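Local coordinates for lipoprotein, putative (Bacillus anthracis, PDB 4NOH) that is of unknown function, an uncharacterised putative lipoprotein that may bind lipid and is presumably tethered to the bacterial membrane, at residues Y9-G14 with P133-G138; Q16-Q21 with G157-E162. One frame throughout, in Å; residues are numbered along the deposited sequence. Where two conformers were deposited one is given.

Contact 1 of 2, residues Y9-G14 with P133-G138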
loop_
_atom_site.group_PDB
_atom_site.type_symbol
_atom_site.label_atom_id
_atom_site.label_comp_id
_atom_site.label_asym_id
_atom_site.label_seq_id
_atom_site.Cartn_x
_atom_site.Cartn_y
_atom_site.Cartn_z
ATOM N N TYR A 9 -4.487 -6.318 2.577
ATOM C CA TYR A 9 -3.200 -6.290 3.208
ATOM C C TYR A 9 -3.074 -7.453 4.132
ATOM O O TYR A 9 -4.007 -7.773 4.854
ATOM C CB TYR A 9 -3.045 -5.042 4.082
ATOM C CG TYR A 9 -3.346 -3.723 3.421
ATOM C CD1 TYR A 9 -4.654 -3.266 3.325
ATOM C CD2 TYR A 9 -2.329 -2.901 2.948
ATOM C CE1 TYR A 9 -4.941 -2.035 2.782
ATOM C CE2 TYR A 9 -2.604 -1.654 2.379
ATOM C CZ TYR A 9 -3.919 -1.233 2.285
ATOM O OH TYR A 9 -4.195 -0.023 1.682
ATOM N N GLY A 10 -1.906 -8.070 4.159
ATOM C CA GLY A 10 -1.734 -9.189 5.104
ATOM C C GLY A 10 -0.568 -10.037 4.731
ATOM O O GLY A 10 0.354 -9.611 4.021
ATOM N N ASP A 11 -0.538 -11.236 5.274
ATOM C CA ASP A 11 0.501 -12.165 4.869
ATOM C C ASP A 11 0.248 -12.598 3.449
ATOM O O ASP A 11 -0.896 -12.734 3.035
ATOM C CB ASP A 11 0.497 -13.426 5.765
ATOM C CG ASP A 11 1.307 -13.268 7.009
ATOM O OD1 ASP A 11 1.780 -12.129 7.334
ATOM O OD2 ASP A 11 1.516 -14.339 7.636
ATOM N N GLU A 12 1.323 -12.859 2.706
ATOM C CA GLU A 12 1.187 -13.339 1.344
ATOM C C GLU A 12 0.206 -14.490 1.243
ATOM O O GLU A 12 -0.614 -14.525 0.332
ATOM C CB GLU A 12 2.543 -13.746 0.726
ATOM C CG GLU A 12 2.395 -14.173 -0.751
ATOM C CD GLU A 12 3.706 -14.526 -1.456
ATOM O OE1 GLU A 12 4.779 -14.393 -0.841
ATOM O OE2 GLU A 12 3.655 -14.937 -2.644
ATOM N N THR A 13 0.254 -15.433 2.183
ATOM C CA THR A 13 -0.602 -16.603 2.049
ATOM C C THR A 13 -2.072 -16.233 2.180
ATOM O O THR A 13 -2.896 -16.742 1.452
ATOM C CB THR A 13 -0.258 -17.762 2.963
ATOM O OG1 THR A 13 -1.035 -18.894 2.540
ATOM C CG2 THR A 13 -0.532 -17.414 4.376
ATOM N N GLY A 14 -2.394 -15.310 3.074
ATOM C CA GLY A 14 -3.771 -14.911 3.243
ATOM C C GLY A 14 -4.297 -14.147 2.042
ATOM O O GLY A 14 -5.432 -14.334 1.618
ATOM N N PRO A 133 8.953 -7.323 9.325
ATOM C CA PRO A 133 8.182 -8.372 8.689
ATOM C C PRO A 133 7.625 -7.948 7.341
ATOM O O PRO A 133 7.133 -6.825 7.184
ATOM C CB PRO A 133 7.053 -8.672 9.695
ATOM C CG PRO A 133 7.008 -7.514 10.629
ATOM C CD PRO A 133 8.345 -6.853 10.592
ATOM N N VAL A 134 7.740 -8.852 6.383
ATOM C CA VAL A 134 7.221 -8.636 5.051
ATOM C C VAL A 134 5.712 -8.918 5.019
ATOM O O VAL A 134 5.190 -9.864 5.624
ATOM C CB VAL A 134 7.973 -9.492 3.997
ATOM C CG1 VAL A 134 7.284 -9.430 2.658
ATOM C CG2 VAL A 134 9.418 -9.036 3.837
ATOM N N LYS A 135 5.006 -8.062 4.308
ATOM C CA LYS A 135 3.579 -8.163 4.155
ATOM C C LYS A 135 3.300 -7.968 2.675
ATOM O O LYS A 135 4.127 -7.428 1.927
ATOM C CB LYS A 135 2.840 -7.089 4.984
ATOM C CG LYS A 135 2.896 -7.296 6.507
ATOM C CD LYS A 135 2.013 -8.474 6.955
ATOM C CE LYS A 135 1.911 -8.597 8.473
ATOM N NZ LYS A 135 1.156 -9.815 8.894
ATOM N N THR A 136 2.140 -8.416 2.250
ATOM C CA THR A 136 1.700 -8.272 0.878
ATOM C C THR A 136 0.530 -7.300 0.778
ATOM O O THR A 136 -0.395 -7.335 1.608
ATOM C CB THR A 136 1.287 -9.645 0.305
ATOM O OG1 THR A 136 2.446 -10.472 0.255
ATOM C CG2 THR A 136 0.667 -9.490 -1.084
ATOM N N ILE A 137 0.601 -6.404 -0.194
ATOM C CA ILE A 137 -0.472 -5.521 -0.545
ATOM C C ILE A 137 -0.992 -6.049 -1.848
ATOM O O ILE A 137 -0.273 -6.085 -2.841
ATOM C CB ILE A 137 0.012 -4.073 -0.774
ATOM C CG1 ILE A 137 0.738 -3.504 0.454
ATOM C CG2 ILE A 137 -1.134 -3.171 -1.209
ATOM C CD1 ILE A 137 1.777 -2.486 0.079
ATOM N N GLY A 138 -2.244 -6.468 -1.847
ATOM C CA GLY A 138 -2.853 -7.011 -3.029
ATOM C C GLY A 138 -3.962 -6.140 -3.568
ATOM O O GLY A 138 -4.742 -5.567 -2.820
HETATM O O HOH W 1 3.886 -11.133 8.111
HETATM O O HOH W 2 3.922 -12.030 3.956
#
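Gly10 and Thr136 form the hydrogen-bonded pair that joins two antiparallel strands. Thr136 N reaches Gly10 O over 2.8 Å in an almost straight bond (175° at the hydrogen), and Gly10 N returns a more bent one to Thr136 O at 3.1 Å. The CA of Tyr9 adds a C-H···O contact to the same Thr136 oxygen, which therefore meets two donors from strand 5-10. On the sheet face carrying Tyr9 and Ile137, the CD2 side of the phenol lies against Ile137 CG1 at 4.0 Å, the two side chains slanting across each other. The phenol hydroxyl is occupied by His164, and the ring also stacks with Tyr115. Thr136 points to the other face, where its OG1 sits 3.3 Å from Glu12 CB, just where the chain turns into helix 12-21.

Past the last strand pair, side chains take over. Lys135 bends at chi2 (-72°), which carries its chain past Gly10 O and brings NZ to Asp11 OD1 at 2.9 Å; the ammonium approaches from above the carboxylate plane, 39° out of it. Glu161 also lies beside this NZ, but implausibly close and with two conformers, so that pairing is doubtful. Where direct strand pairing has ended, a water accepts from Glu12 N and donates to Val134 O at 3.0 Å. The arrangement is that of an antiparallel strand pair inside a mixed beta sheet, where one strand leaves the ladder through Asp11, at the N-cap position but with its carboxylate turned to Lys135 instead of capping the helix.

Contact 2 of 2, residues Q16-Q21 with G157-E162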
loop_
_atom_site.group_PDB
_atom_site.type_symbol
_atom_site.label_atom_id
_atom_site.label_comp_id
_atom_site.label_asym_id
_atom_site.label_seq_id
_atom_site.Cartn_x
_atom_site.Cartn_y
_atom_site.Cartn_z
ATOM N N GLN A 16 -3.078 -14.392 -1.034
ATOM C CA GLN A 16 -3.191 -15.375 -2.109
ATOM C C GLN A 16 -4.430 -16.254 -1.964
ATOM O O GLN A 16 -5.103 -16.572 -2.953
ATOM C CB GLN A 16 -1.956 -16.285 -2.128
ATOM C CG GLN A 16 -1.910 -17.207 -3.325
ATOM C CD GLN A 16 -1.828 -16.434 -4.623
ATOM O OE1 GLN A 16 -0.875 -15.663 -4.846
ATOM N NE2 GLN A 16 -2.814 -16.628 -5.491
ATOM N N GLN A 17 -4.716 -16.710 -0.751
ATOM C CA GLN A 17 -5.893 -17.548 -0.539
ATOM C C GLN A 17 -7.167 -16.801 -0.907
ATOM O O GLN A 17 -8.132 -17.405 -1.340
ATOM C CB GLN A 17 -5.997 -18.035 0.908
ATOM C CG GLN A 17 -4.965 -19.082 1.299
ATOM C CD GLN A 17 -5.204 -19.603 2.696
ATOM O OE1 GLN A 17 -6.318 -19.972 3.042
ATOM N NE2 GLN A 17 -4.157 -19.641 3.506
ATOM N N THR A 18 -7.169 -15.495 -0.672
ATOM C CA THR A 18 -8.334 -14.689 -0.972
ATOM C C THR A 18 -8.482 -14.549 -2.483
ATOM O O THR A 18 -9.575 -14.704 -3.009
ATOM C CB THR A 18 -8.235 -13.331 -0.278
ATOM O OG1 THR A 18 -8.173 -13.552 1.146
ATOM C CG2 THR A 18 -9.435 -12.482 -0.617
HETATM N N MSE A 19 -7.384 -14.272 -3.172
HETATM C CA MSE A 19 -7.418 -14.207 -4.631
HETATM C C MSE A 19 -7.939 -15.516 -5.154
HETATM O O MSE A 19 -8.871 -15.555 -5.975
HETATM C CB MSE A 19 -6.015 -14.011 -5.202
HETATM C CG MSE A 19 -5.387 -12.721 -4.701
HETATM SE SE MSE A 19 -6.374 -11.176 -5.423
HETATM C CE MSE A 19 -4.946 -9.880 -5.082
ATOM N N ASP A 20 -7.381 -16.617 -4.647
ATOM C CA ASP A 20 -7.759 -17.948 -5.111
ATOM C C ASP A 20 -9.257 -18.206 -4.921
ATOM O O ASP A 20 -9.911 -18.736 -5.798
ATOM C CB ASP A 20 -6.961 -19.063 -4.404
ATOM C CG ASP A 20 -5.466 -19.029 -4.723
ATOM O OD1 ASP A 20 -5.038 -18.309 -5.655
ATOM O OD2 ASP A 20 -4.694 -19.724 -4.012
ATOM N N GLN A 21 -9.792 -17.796 -3.786
ATOM C CA GLN A 21 -11.193 -18.012 -3.499
ATOM C C GLN A 21 -12.116 -17.354 -4.525
ATOM O O GLN A 21 -13.172 -17.887 -4.879
ATOM C CB GLN A 21 -11.498 -17.498 -2.093
ATOM C CG GLN A 21 -12.934 -17.685 -1.676
ATOM C CD GLN A 21 -13.167 -17.271 -0.243
ATOM O OE1 GLN A 21 -12.252 -16.794 0.441
ATOM N NE2 GLN A 21 -14.402 -17.428 0.220
ATOM N N GLY A 157 -13.755 -12.260 7.229
ATOM C CA GLY A 157 -12.823 -13.346 7.212
ATOM C C GLY A 157 -11.538 -13.088 7.963
ATOM O O GLY A 157 -11.272 -11.977 8.426
ATOM N N SER A 158 -10.729 -14.135 8.047
ATOM C CA SER A 158 -9.475 -14.108 8.781
ATOM C C SER A 158 -8.268 -14.330 7.894
ATOM O O SER A 158 -7.207 -14.686 8.392
ATOM C CB SER A 158 -9.480 -15.230 9.814
ATOM O OG SER A 158 -10.661 -15.227 10.608
ATOM N N LYS A 159 -8.431 -14.182 6.585
ATOM C CA LYS A 159 -7.312 -14.418 5.661
ATOM C C LYS A 159 -6.459 -13.177 5.511
ATOM O O LYS A 159 -5.215 -13.256 5.525
ATOM C CB LYS A 159 -7.824 -14.915 4.313
ATOM C CG LYS A 159 -8.509 -16.273 4.404
ATOM C CD LYS A 159 -9.073 -16.720 3.066
ATOM C CE LYS A 159 -9.814 -18.034 3.178
ATOM N NZ LYS A 159 -10.504 -18.322 1.890
ATOM N N VAL A 160 -7.107 -12.021 5.376
ATOM C CA VAL A 160 -6.354 -10.777 5.291
ATOM C C VAL A 160 -6.651 -9.913 6.506
ATOM O O VAL A 160 -7.707 -10.041 7.143
ATOM C CB VAL A 160 -6.633 -9.998 4.013
ATOM C CG1 VAL A 160 -6.239 -10.835 2.814
ATOM C CG2 VAL A 160 -8.073 -9.554 3.925
ATOM N N GLU A 161 -5.668 -9.057 6.816
ATOM C CA GLU A 161 -5.691 -8.154 7.985
ATOM C C GLU A 161 -6.547 -6.892 7.789
ATOM O O GLU A 161 -7.085 -6.334 8.765
ATOM C CB GLU A 161 -4.245 -7.762 8.344
ATOM C CG GLU A 161 -3.392 -8.983 8.706
ATOM C CD GLU A 161 -1.942 -8.697 9.031
ATOM O OE1 GLU A 161 -1.587 -7.548 9.355
ATOM O OE2 GLU A 161 -1.146 -9.665 8.986
ATOM N N GLU A 162 -6.675 -6.452 6.533
ATOM C CA GLU A 162 -7.417 -5.259 6.208
ATOM C C GLU A 162 -7.751 -5.277 4.725
ATOM O O GLU A 162 -7.081 -5.929 3.935
ATOM C CB GLU A 162 -6.554 -4.034 6.546
ATOM C CG GLU A 162 -7.215 -2.679 6.310
ATOM C CD GLU A 162 -8.525 -2.499 7.066
ATOM O OE1 GLU A 162 -8.539 -1.759 8.076
ATOM O OE2 GLU A 162 -9.544 -3.130 6.690
HETATM O O HOH W 3 -8.470 -21.055 1.646
#
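Thr18 and Lys159 meet at the closely packed end of this contact, where Thr18 OG1 lies 3.5 Å from Lys159 CB and 3.7 Å from Val160 CG1. That hydroxyl is hydrogen-bonded to Gly14 O one helical turn back, so its polar need is met within the helix while the loop covers it with carbon. From here the lysine runs outward, extended beyond CG, across the helix surface. Its CD passes Gln17 CB at 4.0 Å, the two side chains crossing at about a right angle.

The outer end is looser and polar. Gln21, with CG anti to the backbone N (chi1 -179°) and its chain stretched out, presents OE1 to Lys159 NZ at 2.7 Å. The bond is short but poorly directed: the ammonium stands 57° out of the carbonyl plane. A water donates to Gln17 OE1 at 2.8 Å and accepts only weakly from the same NZ. Gln17, Gln21 and Lys159 are all exposed, in contrast to buried Thr18 and Val160. Those two also touch Met8 of strand 5-10 and Ile154 of helix 150-156, which places the packed end between both helices and the sheet, with residues 157-162 leading from helix 150-156 into edge strand 162-166.

How the contacts relate
Contact 1 and contact 2 have centres about 9 Å apart, on the same side of the chain's centre, and share helix 12-21. Their segments alternate along the chain: 9-14, 16-21, 133-138, then 157-162. Thus the N-terminal strand and helix meet parts of the chain more than a hundred residues later. Strand 5-10 lies between strands 134-142 and 162-166 in the nine-stranded mixed sheet. The contacts touch directly: Tyr9 O probably accepts from Glu161 N at 2.9 Å and packs on Val160 CB, while Gly14 O packs on Lys159 CB. Glu161 and Glu162 both face Tyr9, a classic beta bulge that leads the loop of contact 2 into the edge strand.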